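PDB 3W1Z: heat shock protein 16 from Schizosaccharomyces pombe, which probably acts as a chaperone that binds unfolded proteins, and forms a 16-subunit assembly of the small heat shock family. Local coordinates for residues 80-83 against 84-88; 109-112 against 113-116. One frame throughout, in Å; residues are numbered along the deposited sequence.

Contact 1 comes first along the chain. It lies on and around the short helix 82-86, within the excursion that leaves strand 70-77 and returns to the sheets at strand 98-105. Contact 2 follows in the connection from strand 98-105 to strand 116-120, where the chain passes from the three-stranded sheet to the four-stranded one. Contact 1 closes the turns of that helix, contact 2 a 3-10 turn between the sheets. They stand in series and neither nest nor cross. Their centres are about 42 Å apart, on opposite sides of the chain's centre. Contact 1 projects among neighbouring subunits; contact 2 lies at the edge of the sandwich and also meets another subunit.

Contact 1: residues 80-83 against 84-88; sequences ERKN and ESTEG
Arg81 is the N-cap of helix 82-86, and its carbonyl O accepts Ser85 N at 2.9 Å, while Thr86 N donates likewise to Lys82 O. The last turn closes at Gly88, whose positive phi of 85° belongs to a Schellman motif. A CB at these backbone angles would collide with the carbonyl O of Glu87.

The Arg81 side chain runs out from the helix start, and Glu84 reaches back to meet it in a salt bridge. Its NE stands 3.0 Å from Glu84 OE1, a weak bond, and 3.1 Å from Glu84 OE2, a straighter one. NH2 adds a weak bond to OE1. The carboxylate meets the edge of the guanidinium, with the two planes turned 80° apart. Glu84 has CG anti to its carbonyl carbon (chi1 -48°) and an extended chain beyond, which reaches Arg81. Arg81 NH1 pairs with Asp51 of a third subunit. With an alanine in place of Arg81, Glu84 and that Asp51 would probably lose the positive charge they share.

The Thr86 hydroxyl turns back on its own helix. OG1 donates to Lys82 O at 2.5 Å, short enough for the exact length to be doubtful, from above the carbonyl plane. This oxygen thus takes two bonds from Thr86. The Lys82 chain passes OG1, and its NZ bonds Ser99 OG of a second subunit. Ser85 OG bonds His42 of the third subunit.

The helix lies between strands 70-77 and 90-93, well away from the sandwich of its own chain and against those of its neighbours. An excursion with such an extra strand, exchanged between dimer partners, is familiar in non-metazoan small heat shock proteins. Consistent with that, Thr86 packs on Gln63 of the second subunit, and Ser85 O bonds its Ser74.

Contact 2: residues 109-112 against 113-116; sequences KIDA and DRIE
Ile115 N donates to Ala112 O at 3.2 Å, and one residue earlier Arg114 N donates to Asp111 O over the same distance. Both bonds span three residues, so the chain winds into a short 3-10 turn. Asp111 also grips the turn through its side chain. Its CG lies anti to the backbone N (chi1 -165°), which brings the carboxylate over the start of the turn. There OD1 takes a weak bond from Asp113 N at 3.4 Å, in the manner of an Asx turn.

The other oxygen, OD2, forms a salt bridge with Arg114 NH1 at 3.2 Å. The bond is nearly straight at 172°. OD2 lies in the guanidinium plane at its edge, while NH1 reaches it on the syn side, though tilted well out of the carboxylate plane. The two planes stand 90° apart. Asp113 CB sits over one face of the same guanidinium. The turn belongs to the link between the two sheets of the alpha-crystallin sandwich, just ahead of strand 116-120.

Inward, Ile110 and Ile115 meet through their CD1 methyls, 3.6 Å apart. Ile115 CG1 also rests on Ala112 O at 3.2 Å. Both isoleucines touch Leu128 of strand 123-129 and Tyr66 of strand 62-67. Ile115 packs in addition on Ile140 of a fourth subunit.

Contact 1: residues 80-83 against 84-88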
loop_
_atom_site.group_PDB
_atom_site.type_symbol
_atom_site.label_atom_id
_atom_site.label_comp_id
_atom_site.label_asym_id
_atom_site.label_seq_id
_atom_site.Cartn_x
_atom_site.Cartn_y
_atom_site.Cartn_z
ATOM N N GLU B 80 29.911 20.536 23.398
ATOM C CA GLU B 80 30.931 21.233 24.170
ATOM C C GLU B 80 32.125 21.558 23.288
ATOM O O GLU B 80 32.940 22.422 23.612
ATOM C CB GLU B 80 31.363 20.385 25.369
ATOM C CG GLU B 80 30.215 19.994 26.289
ATOM C CD GLU B 80 30.675 19.217 27.509
ATOM O OE1 GLU B 80 31.486 18.279 27.351
ATOM O OE2 GLU B 80 30.225 19.547 28.626
ATOM N N ARG B 81 32.217 20.853 22.167
ATOM C CA ARG B 81 33.310 21.026 21.221
ATOM C C ARG B 81 32.951 21.992 20.093
ATOM O O ARG B 81 33.703 22.131 19.129
ATOM C CB ARG B 81 33.741 19.672 20.654
ATOM C CG ARG B 81 33.753 18.552 21.682
ATOM C CD ARG B 81 34.999 17.696 21.548
ATOM N NE ARG B 81 36.127 18.250 22.288
ATOM C CZ ARG B 81 36.628 17.713 23.395
ATOM N NH1 ARG B 81 36.107 16.597 23.887
ATOM N NH2 ARG B 81 37.656 18.285 24.006
ATOM N N LYS B 82 31.784 22.623 20.204
ATOM C CA LYS B 82 31.279 23.537 19.178
ATOM C C LYS B 82 32.307 24.582 18.727
ATOM O O LYS B 82 32.522 24.769 17.529
ATOM C CB LYS B 82 30.004 24.230 19.671
ATOM C CG LYS B 82 29.570 25.436 18.845
ATOM C CD LYS B 82 29.212 25.056 17.417
ATOM C CE LYS B 82 28.793 26.281 16.616
ATOM N NZ LYS B 82 28.569 25.970 15.177
ATOM N N ASN B 83 32.938 25.258 19.681
ATOM C CA ASN B 83 33.943 26.264 19.347
ATOM C C ASN B 83 35.184 25.643 18.713
ATOM O O ASN B 83 35.826 26.259 17.856
ATOM C CB ASN B 83 34.334 27.088 20.571
ATOM C CG ASN B 83 35.399 28.121 20.256
ATOM O OD1 ASN B 83 35.104 29.183 19.704
ATOM N ND2 ASN B 83 36.645 27.818 20.606
ATOM N N GLU B 84 35.518 24.428 19.142
ATOM C CA GLU B 84 36.630 23.693 18.549
ATOM C C GLU B 84 36.349 23.450 17.068
ATOM O O GLU B 84 37.207 23.680 16.216
ATOM C CB GLU B 84 36.852 22.364 19.274
ATOM C CG GLU B 84 36.895 22.493 20.801
ATOM C CD GLU B 84 37.316 21.203 21.482
ATOM O OE1 GLU B 84 37.036 21.046 22.688
ATOM O OE2 GLU B 84 37.940 20.351 20.811
ATOM N N SER B 85 35.132 23.004 16.767
ATOM C CA SER B 85 34.711 22.796 15.387
ATOM C C SER B 85 34.712 24.117 14.628
ATOM O O SER B 85 35.009 24.156 13.435
ATOM C CB SER B 85 33.315 22.170 15.341
ATOM O OG SER B 85 33.284 20.933 16.034
ATOM N N THR B 86 34.381 25.197 15.329
ATOM C CA THR B 86 34.367 26.525 14.726
ATOM C C THR B 86 35.794 26.997 14.445
ATOM O O THR B 86 36.018 27.876 13.612
ATOM C CB THR B 86 33.651 27.542 15.637
ATOM O OG1 THR B 86 32.487 26.935 16.212
ATOM C CG2 THR B 86 33.237 28.775 14.850
ATOM N N GLU B 87 36.759 26.402 15.141
ATOM C CA GLU B 87 38.166 26.736 14.948
ATOM C C GLU B 87 38.831 25.826 13.920
ATOM O O GLU B 87 40.029 25.938 13.662
ATOM C CB GLU B 87 38.926 26.663 16.274
ATOM C CG GLU B 87 38.615 27.798 17.236
ATOM C CD GLU B 87 39.452 27.730 18.498
ATOM O OE1 GLU B 87 39.287 26.765 19.273
ATOM O OE2 GLU B 87 40.280 28.640 18.711
ATOM N N GLY B 88 38.047 24.921 13.340
ATOM C CA GLY B 88 38.543 24.009 12.326
ATOM C C GLY B 88 39.184 22.762 12.906
ATOM O O GLY B 88 40.036 22.142 12.270
#

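Contact 2: residues 109-112 against 113-116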
loop_
_atom_site.group_PDB
_atom_site.type_symbol
_atom_site.label_atom_id
_atom_site.label_comp_id
_atom_site.label_asym_id
_atom_site.label_seq_id
_atom_site.Cartn_x
_atom_site.Cartn_y
_atom_site.Cartn_z
ATOM N N LYS B 109 -2.982 2.361 34.072
ATOM C CA LYS B 109 -3.326 3.243 35.176
ATOM C C LYS B 109 -2.209 3.233 36.206
ATOM O O LYS B 109 -1.871 2.188 36.760
ATOM C CB LYS B 109 -4.650 2.821 35.810
ATOM C CG LYS B 109 -5.869 3.224 35.000
ATOM C CD LYS B 109 -7.081 2.392 35.373
ATOM C CE LYS B 109 -6.966 0.980 34.830
ATOM N NZ LYS B 109 -6.983 0.966 33.341
ATOM N N ILE B 110 -1.632 4.402 36.450
ATOM C CA ILE B 110 -0.505 4.517 37.360
ATOM C C ILE B 110 -0.782 5.527 38.464
ATOM O O ILE B 110 -1.677 6.363 38.342
ATOM C CB ILE B 110 0.785 4.915 36.607
ATOM C CG1 ILE B 110 0.587 6.232 35.853
ATOM C CG2 ILE B 110 1.201 3.816 35.642
ATOM C CD1 ILE B 110 1.157 7.439 36.563
ATOM N N ASP B 111 -0.006 5.452 39.539
ATOM C CA ASP B 111 -0.090 6.453 40.589
ATOM C C ASP B 111 0.931 7.529 40.258
ATOM O O ASP B 111 2.138 7.297 40.324
ATOM C CB ASP B 111 0.211 5.832 41.955
ATOM C CG ASP B 111 -0.219 6.719 43.109
ATOM O OD1 ASP B 111 -0.276 7.953 42.933
ATOM O OD2 ASP B 111 -0.500 6.178 44.197
ATOM N N ALA B 112 0.434 8.710 39.901
ATOM C CA ALA B 112 1.280 9.788 39.404
ATOM C C ALA B 112 2.272 10.279 40.449
ATOM O O ALA B 112 3.427 10.563 40.138
ATOM C CB ALA B 112 0.424 10.941 38.899
ATOM N N ASP B 113 1.816 10.374 41.693
ATOM C CA ASP B 113 2.644 10.914 42.764
ATOM C C ASP B 113 3.721 9.933 43.225
ATOM O O ASP B 113 4.627 10.305 43.972
ATOM C CB ASP B 113 1.772 11.362 43.937
ATOM C CG ASP B 113 0.797 12.460 43.549
ATOM O OD1 ASP B 113 1.117 13.647 43.771
ATOM O OD2 ASP B 113 -0.284 12.136 43.013
ATOM N N ARG B 114 3.618 8.682 42.789
ATOM C CA ARG B 114 4.652 7.690 43.076
ATOM C C ARG B 114 5.661 7.510 41.940
ATOM O O ARG B 114 6.542 6.655 42.017
ATOM C CB ARG B 114 4.041 6.343 43.481
ATOM C CG ARG B 114 3.752 6.216 44.972
ATOM C CD ARG B 114 2.433 6.871 45.342
ATOM N NE ARG B 114 2.558 7.779 46.477
ATOM C CZ ARG B 114 1.532 8.404 47.045
ATOM N NH1 ARG B 114 0.302 8.213 46.588
ATOM N NH2 ARG B 114 1.733 9.217 48.074
ATOM N N ILE B 115 5.522 8.303 40.882
ATOM C CA ILE B 115 6.479 8.273 39.780
ATOM C C ILE B 115 7.836 8.799 40.230
ATOM O O ILE B 115 7.935 9.893 40.791
ATOM C CB ILE B 115 6.001 9.114 38.577
ATOM C CG1 ILE B 115 4.703 8.553 38.002
ATOM C CG2 ILE B 115 7.065 9.156 37.495
ATOM C CD1 ILE B 115 4.158 9.377 36.856
ATOM N N GLU B 116 8.882 8.016 39.978
ATOM C CA GLU B 116 10.242 8.417 40.331
ATOM C C GLU B 116 11.224 8.125 39.191
ATOM O O GLU B 116 11.014 7.196 38.406
ATOM C CB GLU B 116 10.681 7.740 41.634
ATOM C CG GLU B 116 10.383 6.250 41.682
ATOM C CD GLU B 116 10.530 5.675 43.075
ATOM O OE1 GLU B 116 10.715 6.461 44.029
ATOM O OE2 GLU B 116 10.458 4.437 43.216
#